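Local coordinates for putative trimethylamine methyltransferase (Rhizobium meliloti, PDB 4YYC), which probably transfers methyl groups, perhaps from trimethylamine or a related methylamine, at residues A269-F275 and P312-F318; A246-M250 and Q292-E296. One frame throughout, in Å; residues are numbered along the deposited sequence.

Contact 1 of 2, residues A269-F275 and P312-F318; sequences ACVVSPF and PVLFGTF
A beta-alpha-beta unit brings Cys-270 and Val-313 side by side on neighbouring parallel strands. The unit runs from strand 269-277 through helix 286-307 to strand 313-322. The backbone ladder runs Cys-270 N to Pro-312 O, Leu-314 N to Cys-270 O, Val-272 N to Leu-314 O and Gly-316 N to Val-272 O, the last being the least straight. After a break in the regular pairing, Phe-318 N bonds to Pro-274 O at 3.0 Å. Val-272 CG2 meets Val-313 CG2 at 3.7 Å on one face of the sheet. On the other, Val-271 CG1 lies 4.2 Å from Leu-314 CB. Gly-316 leaves room for Ser-273, whose OG sits 3.6 Å from Gly-316 CA. That hydroxyl donates back to Val-271 O, from above the carbonyl plane. Pro-274 CD rests against Gly-316 O at 3.3 Å. Phe-275 and Phe-318 point the same way, their planes at 9°. The rings are slid and barely overlap, with centroids 4.7 Å apart; Phe-275 CE1 lies over the rim of the Phe-318 face. Both put CG opposite the backbone N (chi1 -174° and 175°), which sends the rings out side by side. Phe-318 also lies near a bound unidentified ligand. Strand 240-245 pairs with the far edge of 269-275, Phe-117 packs on Leu-314, and helix 286-307 packs on Pro-274, Val-313 and Thr-317.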
loop_
_atom_site.group_PDB
_atom_site.type_symbol
_atom_site.label_atom_id
_atom_site.label_comp_id
_atom_site.label_asym_id
_atom_site.label_seq_id
_atom_site.Cartn_x
_atom_site.Cartn_y
_atom_site.Cartn_z
ATOM N N ALA A 269 14.231 11.056 -24.826
ATOM C CA ALA A 269 14.594 10.827 -23.441
ATOM C C ALA A 269 15.087 9.405 -23.204
ATOM O O ALA A 269 14.515 8.435 -23.714
ATOM C CB ALA A 269 13.419 11.127 -22.510
ATOM N N CYS A 270 16.092 9.303 -22.354
ATOM C CA CYS A 270 16.653 8.042 -21.923
ATOM C C CYS A 270 16.267 7.793 -20.458
ATOM O O CYS A 270 16.498 8.690 -19.608
ATOM C CB CYS A 270 18.169 8.081 -22.018
ATOM S SG CYS A 270 18.750 8.017 -23.728
ATOM N N VAL A 271 15.678 6.627 -20.174
ATOM C CA VAL A 271 15.341 6.243 -18.807
ATOM C C VAL A 271 16.455 5.333 -18.334
ATOM O O VAL A 271 16.441 4.127 -18.616
ATOM C CB VAL A 271 13.956 5.527 -18.721
ATOM C CG1 VAL A 271 13.580 5.298 -17.248
ATOM C CG2 VAL A 271 12.890 6.285 -19.498
ATOM N N VAL A 272 17.447 5.893 -17.637
ATOM C CA VAL A 272 18.655 5.133 -17.267
ATOM C C VAL A 272 18.373 4.301 -16.030
ATOM O O VAL A 272 18.205 4.841 -14.927
ATOM C CB VAL A 272 19.880 6.080 -17.046
ATOM C CG1 VAL A 272 21.080 5.265 -16.557
ATOM C CG2 VAL A 272 20.209 6.779 -18.329
ATOM N N SER A 273 18.359 2.987 -16.187
ATOM C CA SER A 273 17.741 2.123 -15.199
ATOM C C SER A 273 18.622 0.932 -14.829
ATOM O O SER A 273 18.692 -0.069 -15.554
ATOM C CB SER A 273 16.378 1.587 -15.731
ATOM O OG SER A 273 15.491 2.673 -16.013
ATOM N N PRO A 274 19.288 0.998 -13.675
ATOM C CA PRO A 274 19.820 -0.203 -13.063
ATOM C C PRO A 274 18.755 -1.298 -13.042
ATOM O O PRO A 274 17.570 -1.002 -12.835
ATOM C CB PRO A 274 20.177 0.282 -11.651
ATOM C CG PRO A 274 20.562 1.712 -11.872
ATOM C CD PRO A 274 19.608 2.217 -12.897
ATOM N N PHE A 275 19.163 -2.531 -13.266
ATOM C CA PHE A 275 18.257 -3.672 -13.230
ATOM C C PHE A 275 18.759 -4.617 -12.155
ATOM O O PHE A 275 19.720 -5.369 -12.377
ATOM C CB PHE A 275 18.227 -4.358 -14.588
ATOM C CG PHE A 275 17.202 -5.454 -14.678
ATOM C CD1 PHE A 275 15.887 -5.147 -15.003
ATOM C CD2 PHE A 275 17.536 -6.754 -14.375
ATOM C CE1 PHE A 275 14.914 -6.138 -15.051
ATOM C CE2 PHE A 275 16.571 -7.774 -14.433
ATOM C CZ PHE A 275 15.271 -7.453 -14.769
ATOM N N PRO A 312 17.155 14.942 -22.682
ATOM C CA PRO A 312 16.377 14.580 -21.492
ATOM C C PRO A 312 16.725 13.186 -20.955
ATOM O O PRO A 312 16.931 12.210 -21.709
ATOM C CB PRO A 312 14.912 14.663 -21.944
ATOM C CG PRO A 312 14.957 14.661 -23.404
ATOM C CD PRO A 312 16.303 15.091 -23.867
ATOM N N VAL A 313 16.853 13.086 -19.630
ATOM C CA VAL A 313 17.301 11.834 -19.047
ATOM C C VAL A 313 16.657 11.638 -17.661
ATOM O O VAL A 313 16.547 12.584 -16.879
ATOM C CB VAL A 313 18.856 11.738 -18.975
ATOM C CG1 VAL A 313 19.489 12.840 -18.177
ATOM C CG2 VAL A 313 19.311 10.370 -18.431
ATOM N N LEU A 314 16.234 10.409 -17.375
ATOM C CA LEU A 314 15.626 10.068 -16.106
ATOM C C LEU A 314 16.539 9.176 -15.266
ATOM O O LEU A 314 17.270 8.334 -15.811
ATOM C CB LEU A 314 14.288 9.319 -16.295
ATOM C CG LEU A 314 13.128 10.109 -16.876
ATOM C CD1 LEU A 314 13.265 10.320 -18.363
ATOM C CD2 LEU A 314 11.820 9.436 -16.499
ATOM N N PHE A 315 16.444 9.334 -13.944
ATOM C CA PHE A 315 16.998 8.419 -12.966
ATOM C C PHE A 315 15.970 7.284 -12.820
ATOM O O PHE A 315 14.884 7.492 -12.247
ATOM C CB PHE A 315 17.155 9.219 -11.650
ATOM C CG PHE A 315 17.819 8.514 -10.488
ATOM C CD1 PHE A 315 17.436 7.274 -10.058
ATOM C CD2 PHE A 315 18.782 9.166 -9.754
ATOM C CE1 PHE A 315 18.021 6.691 -8.969
ATOM C CE2 PHE A 315 19.351 8.619 -8.626
ATOM C CZ PHE A 315 18.984 7.364 -8.239
ATOM N N GLY A 316 16.323 6.106 -13.316
ATOM C CA GLY A 316 15.456 4.920 -13.233
ATOM C C GLY A 316 15.975 3.960 -12.211
ATOM O O GLY A 316 17.126 4.052 -11.781
ATOM N N THR A 317 15.127 3.065 -11.755
ATOM C CA THR A 317 15.535 1.983 -10.895
ATOM C C THR A 317 14.506 0.842 -11.162
ATOM O O THR A 317 13.320 1.067 -10.990
ATOM C CB THR A 317 15.491 2.425 -9.411
ATOM O OG1 THR A 317 16.588 3.315 -9.119
ATOM C CG2 THR A 317 15.593 1.267 -8.467
ATOM N N PHE A 318 14.990 -0.362 -11.462
ATOM C CA PHE A 318 14.200 -1.568 -11.280
ATOM C C PHE A 318 14.875 -2.288 -10.127
ATOM O O PHE A 318 16.067 -2.650 -10.249
ATOM C CB PHE A 318 14.173 -2.451 -12.506
ATOM C CG PHE A 318 13.464 -3.727 -12.268
ATOM C CD1 PHE A 318 12.113 -3.808 -12.441
ATOM C CD2 PHE A 318 14.158 -4.845 -11.795
ATOM C CE1 PHE A 318 11.438 -4.995 -12.167
ATOM C CE2 PHE A 318 13.483 -6.035 -11.544
ATOM C CZ PHE A 318 12.126 -6.091 -11.723
#

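Contact 2 of 2, residues A246-M250 and Q292-E296; sequences ANSPM and QILAE
A buried carboxylate, Glu-296, takes hydrogen bonds from Ser-248 and from the backbone of Met-250, which stand on either side of a cis Pro-249. Ser-248 OG donates to the syn lone pair of Glu-296 OE1 at 2.6 Å. Met-250 N, of a selenomethionine, donates to Glu-296 OE2 at 2.8 Å, from above the carboxylate plane. Gln-292 NE2, one helical turn earlier, reaches the same OE2 from the opposite face at 3.0 Å. OE2 is thus gripped from both faces. Glu-296 runs extended from CG (chi2 -179°), which carries its carboxylate from helix 286-307 to the loop. Ala-246 CB touches Glu-296 OE1 at 3.5 Å. Pro-249 CB packs against the amide of Gln-292, 3.5 Å from NE2. The side chains of Met-250 and Gln-292 cross at about a right angle, with CG to CG at 3.9 Å. Gln-292 NE2 also bonds to Met-281 O. Ser-248 OG in turn accepts from Phe-275 N. Ser-443 of the second subunit packs on Pro-249. An alanine in place of Glu-296 would probably leave Ser-248 OG and Met-250 N without this acceptor and open a gap between loop and helix. Three donors spread over two oxygens would be expected to stabilise a negative charge away from bulk water. The bonds on both sides of Pro-249 are consistent with a polar tie holding the loop around the cis proline.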
loop_
_atom_site.group_PDB
_atom_site.type_symbol
_atom_site.label_atom_id
_atom_site.label_comp_id
_atom_site.label_asym_id
_atom_site.label_seq_id
_atom_site.Cartn_x
_atom_site.Cartn_y
_atom_site.Cartn_z
ATOM N N ALA A 246 21.141 -0.484 -17.339
ATOM C CA ALA A 246 22.466 -0.941 -16.990
ATOM C C ALA A 246 22.398 -2.441 -16.837
ATOM O O ALA A 246 21.372 -2.993 -16.381
ATOM C CB ALA A 246 22.963 -0.334 -15.699
ATOM N N ASN A 247 23.489 -3.086 -17.179
ATOM C CA ASN A 247 23.712 -4.484 -16.855
ATOM C C ASN A 247 24.337 -4.533 -15.470
ATOM O O ASN A 247 25.525 -4.721 -15.289
ATOM C CB ASN A 247 24.607 -5.141 -17.906
ATOM C CG ASN A 247 24.733 -6.631 -17.697
ATOM O OD1 ASN A 247 23.994 -7.235 -16.905
ATOM N ND2 ASN A 247 25.699 -7.239 -18.385
ATOM N N SER A 248 23.509 -4.313 -14.466
ATOM C CA SER A 248 23.997 -4.206 -13.105
ATOM C C SER A 248 24.605 -5.558 -12.696
ATOM O O SER A 248 24.012 -6.583 -13.054
ATOM C CB SER A 248 22.845 -3.821 -12.171
ATOM O OG SER A 248 22.163 -2.665 -12.695
ATOM N N PRO A 249 25.745 -5.595 -11.989
ATOM C CA PRO A 249 26.396 -4.403 -11.407
ATOM C C PRO A 249 27.399 -3.694 -12.333
ATOM O O PRO A 249 28.313 -4.312 -12.859
ATOM C CB PRO A 249 27.137 -4.956 -10.182
ATOM C CG PRO A 249 27.393 -6.406 -10.534
ATOM C CD PRO A 249 26.238 -6.849 -11.391
HETATM N N MSE A 250 27.208 -2.371 -12.451
HETATM C CA MSE A 250 28.239 -1.395 -12.843
HETATM C C MSE A 250 28.770 -1.657 -14.249
HETATM O O MSE A 250 29.946 -1.445 -14.516
HETATM C CB MSE A 250 29.336 -1.371 -11.742
HETATM C CG MSE A 250 28.747 -0.888 -10.392
HETATM SE SE MSE A 250 30.133 -1.017 -8.990
HETATM C CE MSE A 250 29.988 -2.955 -8.587
ATOM N N GLN A 292 25.037 1.563 -5.078
ATOM C CA GLN A 292 25.325 1.056 -6.427
ATOM C C GLN A 292 24.405 1.686 -7.476
ATOM O O GLN A 292 24.840 2.059 -8.564
ATOM C CB GLN A 292 25.218 -0.447 -6.482
ATOM C CG GLN A 292 25.894 -1.041 -7.708
ATOM C CD GLN A 292 25.565 -2.522 -7.777
ATOM O OE1 GLN A 292 26.057 -3.283 -6.979
ATOM N NE2 GLN A 292 24.702 -2.924 -8.711
ATOM N N ILE A 293 23.129 1.775 -7.147
ATOM C CA ILE A 293 22.179 2.437 -8.020
ATOM C C ILE A 293 22.608 3.854 -8.383
ATOM O O ILE A 293 22.614 4.243 -9.558
ATOM C CB ILE A 293 20.763 2.462 -7.398
ATOM C CG1 ILE A 293 20.156 1.062 -7.475
ATOM C CG2 ILE A 293 19.879 3.463 -8.124
ATOM C CD1 ILE A 293 18.932 0.925 -6.566
ATOM N N LEU A 294 22.983 4.626 -7.373
ATOM C CA LEU A 294 23.327 6.015 -7.600
ATOM C C LEU A 294 24.579 6.105 -8.481
ATOM O O LEU A 294 24.643 6.954 -9.380
ATOM C CB LEU A 294 23.494 6.772 -6.269
ATOM C CG LEU A 294 23.899 8.240 -6.385
ATOM C CD1 LEU A 294 22.886 9.024 -7.217
ATOM C CD2 LEU A 294 24.031 8.824 -4.973
ATOM N N ALA A 295 25.561 5.230 -8.249
ATOM C CA ALA A 295 26.783 5.211 -9.098
ATOM C C ALA A 295 26.445 4.901 -10.553
ATOM O O ALA A 295 26.879 5.609 -11.461
ATOM C CB ALA A 295 27.782 4.195 -8.540
ATOM N N GLU A 296 25.618 3.885 -10.786
ATOM C CA GLU A 296 25.233 3.481 -12.147
ATOM C C GLU A 296 24.464 4.612 -12.836
ATOM O O GLU A 296 24.747 4.932 -13.979
ATOM C CB GLU A 296 24.413 2.200 -12.135
ATOM C CG GLU A 296 25.196 1.009 -11.682
ATOM C CD GLU A 296 24.423 -0.283 -11.677
ATOM O OE1 GLU A 296 23.258 -0.348 -12.167
ATOM O OE2 GLU A 296 24.970 -1.294 -11.170
#

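In the fold
Contact 1 lies about 10 Å from the centre of the chain and contact 2 about 18 Å, measured from the centre of each. Both are largely buried, but contact 2 borders the second subunit, while no other chain touches contact 1. Contact 1 joins the two strands of a beta-alpha-beta unit; contact 2 ties the helix of that unit to the loop after strand 240-245. Backbone bonds and apolar side chains hold the first, and a carboxylate with its donors the second. The two meet at Pro-274, whose CB lies 3.2 Å from Glu-296 OE1. They also meet where Ala-246 N lies 3.1 Å from Ser-273 O, a probable hydrogen bond.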